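Local coordinates for protein catechol 2,3-dioxygenase (Pseudomonas sp. KL28, PDB 3HPY) that probably cleaves catechol with dioxygen next to its paired hydroxyls, using a bound iron ion, in the breakdown of aromatic compounds, at residues A12-L17 with H215-L220. Sequence-based numbering, arbitrary orientation.
Sequences AQVRVL and HHCSFL. With FE (Fe (III) ion), chain I; MCT (4-methylcatechol), chain J.
Cys217 meets Ala12 and Val14 through its sulfur, and it is the one side chain of 215-220 that touches segment 12-17. SG packs against CB of Ala12 at 3.5 Å and lies 4.3 Å from CG2 of Val14, the methyl of that valine turned to the sulfur. With SG anti to its own carbonyl carbon (chi1 -83°), the thiol reaches over to the two small side chains, which are neighbours on one face of their strand. No hydrogen bond crosses between the segments, and the CA atoms of Ala12 and Cys217 stay 7.6 Å apart, so side chains alone join these strands, which belong to different sheets, and they do not pair. Tyr56, from strand 56-60, touches all three residues and fills in the buried apolar patch.

The residues on either side of Cys217 turn to the opposite face of their strand, where the active site lies. His216 gives NE2 to the iron ion at 2.3 Å. His154 and Glu267 complete the protein ligands, while 4-methylcatechol chelates the metal through O3 at 1.9 Å and O4 at 2.1 Å. Ser218 OG is hydrogen-bonded to OE1 of Glu267, a second-shell contact that would help orient this carboxylate. A classic beta bulge, in which His215 and His216 both face Leu156, includes the metal-bound histidine.

The contact thus joins the metal-free N-terminal module to the iron-bearing C-terminal one, as in two-domain extradiol dioxygenases of the vicinal oxygen chelate superfamily. Strand 9-16 runs between strands 56-60 and 65-73 in its sheet, and strand 213-220 between strands 151-159 and 265-270 in the other.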
loop_
_atom_site.group_PDB
_atom_site.type_symbol
_atom_site.label_atom_id
_atom_site.label_comp_id
_atom_site.label_asym_id
_atom_site.label_seq_id
_atom_site.Cartn_x
_atom_site.Cartn_y
_atom_site.Cartn_z
ATOM N N ALA C 12 23.895 -14.586 10.236
ATOM C CA ALA C 12 23.428 -15.166 11.488
ATOM C C ALA C 12 23.535 -16.687 11.408
ATOM O O ALA C 12 22.902 -17.307 10.557
ATOM C CB ALA C 12 21.983 -14.761 11.748
ATOM N N GLN C 13 24.343 -17.296 12.271
ATOM C CA GLN C 13 24.458 -18.751 12.257
ATOM C C GLN C 13 23.460 -19.298 13.269
ATOM O O GLN C 13 23.639 -19.138 14.478
ATOM C CB GLN C 13 25.873 -19.208 12.624
ATOM C CG GLN C 13 26.022 -20.733 12.688
ATOM C CD GLN C 13 26.532 -21.341 11.395
ATOM O OE1 GLN C 13 27.741 -21.404 11.157
ATOM N NE2 GLN C 13 25.611 -21.785 10.545
ATOM N N VAL C 14 22.410 -19.932 12.756
ATOM C CA VAL C 14 21.343 -20.487 13.581
ATOM C C VAL C 14 21.255 -22.002 13.395
ATOM O O VAL C 14 21.470 -22.525 12.299
ATOM C CB VAL C 14 19.974 -19.840 13.212
ATOM C CG1 VAL C 14 18.846 -20.477 14.017
ATOM C CG2 VAL C 14 20.020 -18.347 13.483
ATOM N N ARG C 15 20.936 -22.695 14.479
ATOM C CA ARG C 15 20.824 -24.145 14.467
ATOM C C ARG C 15 19.370 -24.615 14.500
ATOM O O ARG C 15 18.557 -24.090 15.248
ATOM C CB ARG C 15 21.592 -24.716 15.659
ATOM C CG ARG C 15 21.492 -23.878 16.929
ATOM C CD ARG C 15 22.202 -24.574 18.082
ATOM N NE ARG C 15 21.861 -24.015 19.388
ATOM C CZ ARG C 15 22.441 -22.949 19.930
ATOM N NH1 ARG C 15 23.408 -22.307 19.286
ATOM N NH2 ARG C 15 22.046 -22.523 21.122
ATOM N N VAL C 16 19.046 -25.596 13.669
ATOM C CA VAL C 16 17.693 -26.135 13.620
ATOM C C VAL C 16 17.712 -27.620 13.987
ATOM O O VAL C 16 18.710 -28.308 13.773
ATOM C CB VAL C 16 17.071 -25.975 12.214
ATOM C CG1 VAL C 16 16.770 -24.508 11.934
ATOM C CG2 VAL C 16 18.013 -26.524 11.169
ATOM N N LEU C 17 16.608 -28.102 14.546
ATOM C CA LEU C 17 16.486 -29.501 14.948
ATOM C C LEU C 17 16.466 -30.436 13.734
ATOM O O LEU C 17 17.041 -31.525 13.775
ATOM C CB LEU C 17 15.205 -29.695 15.759
ATOM C CG LEU C 17 14.934 -28.685 16.881
ATOM C CD1 LEU C 17 13.538 -28.903 17.452
ATOM C CD2 LEU C 17 15.987 -28.826 17.965
ATOM N N HIS C 215 16.282 -13.952 20.646
ATOM C CA HIS C 215 14.866 -13.616 20.571
ATOM C C HIS C 215 14.413 -13.824 19.128
ATOM O O HIS C 215 13.432 -14.525 18.871
ATOM C CB HIS C 215 14.603 -12.165 20.985
ATOM C CG HIS C 215 13.149 -11.853 21.178
ATOM N ND1 HIS C 215 12.528 -11.930 22.407
ATOM C CD2 HIS C 215 12.183 -11.521 20.289
ATOM C CE1 HIS C 215 11.242 -11.661 22.268
ATOM N NE2 HIS C 215 11.006 -11.410 20.992
ATOM N N HIS C 216 15.135 -13.225 18.188
ATOM C CA HIS C 216 14.796 -13.370 16.782
ATOM C C HIS C 216 15.774 -12.672 15.854
ATOM O O HIS C 216 16.461 -11.733 16.253
ATOM C CB HIS C 216 13.410 -12.795 16.508
ATOM C CG HIS C 216 13.360 -11.300 16.543
ATOM N ND1 HIS C 216 13.037 -10.594 17.679
ATOM C CD2 HIS C 216 13.574 -10.378 15.575
ATOM C CE1 HIS C 216 13.052 -9.303 17.413
ATOM N NE2 HIS C 216 13.375 -9.141 16.141
ATOM N N CYS C 217 15.832 -13.153 14.616
ATOM C CA CYS C 217 16.652 -12.539 13.576
ATOM C C CYS C 217 15.598 -11.841 12.718
ATOM O O CYS C 217 14.505 -12.381 12.532
ATOM C CB CYS C 217 17.386 -13.595 12.743
ATOM S SG CYS C 217 18.938 -14.197 13.468
ATOM N N SER C 218 15.906 -10.659 12.194
ATOM C CA SER C 218 14.911 -9.941 11.403
ATOM C C SER C 218 15.245 -9.703 9.937
ATOM O O SER C 218 16.395 -9.446 9.575
ATOM C CB SER C 218 14.591 -8.603 12.056
ATOM O OG SER C 218 13.622 -7.912 11.286
ATOM N N PHE C 219 14.206 -9.773 9.111
ATOM C CA PHE C 219 14.329 -9.587 7.673
ATOM C C PHE C 219 13.513 -8.390 7.198
ATOM O O PHE C 219 12.366 -8.188 7.617
ATOM C CB PHE C 219 13.893 -10.868 6.950
ATOM C CG PHE C 219 14.739 -12.068 7.293
ATOM C CD1 PHE C 219 14.515 -12.785 8.465
ATOM C CD2 PHE C 219 15.786 -12.452 6.461
ATOM C CE1 PHE C 219 15.319 -13.864 8.807
ATOM C CE2 PHE C 219 16.606 -13.532 6.788
ATOM C CZ PHE C 219 16.373 -14.243 7.966
ATOM N N LEU C 220 14.112 -7.595 6.318
ATOM C CA LEU C 220 13.455 -6.400 5.810
ATOM C C LEU C 220 12.494 -6.683 4.666
ATOM O O LEU C 220 12.785 -7.495 3.794
ATOM C CB LEU C 220 14.513 -5.385 5.356
ATOM C CG LEU C 220 14.029 -4.002 4.891
ATOM C CD1 LEU C 220 13.312 -3.301 6.029
ATOM C CD2 LEU C 220 15.219 -3.169 4.423
HETATM FE FE FE I . 13.207 -6.966 15.277
HETATM C C1 MCT J . 11.055 -4.092 18.821
HETATM C C2 MCT J . 11.499 -5.394 18.532
HETATM C C3 MCT J . 12.052 -5.666 17.260
HETATM O O3 MCT J . 12.470 -6.904 16.979
HETATM C C4 MCT J . 12.171 -4.643 16.280
HETATM O O4 MCT J . 12.707 -4.930 15.060
HETATM C C5 MCT J . 11.724 -3.326 16.575
HETATM C C6 MCT J . 11.168 -3.062 17.853
HETATM C C MCT J . 10.462 -3.794 20.161
#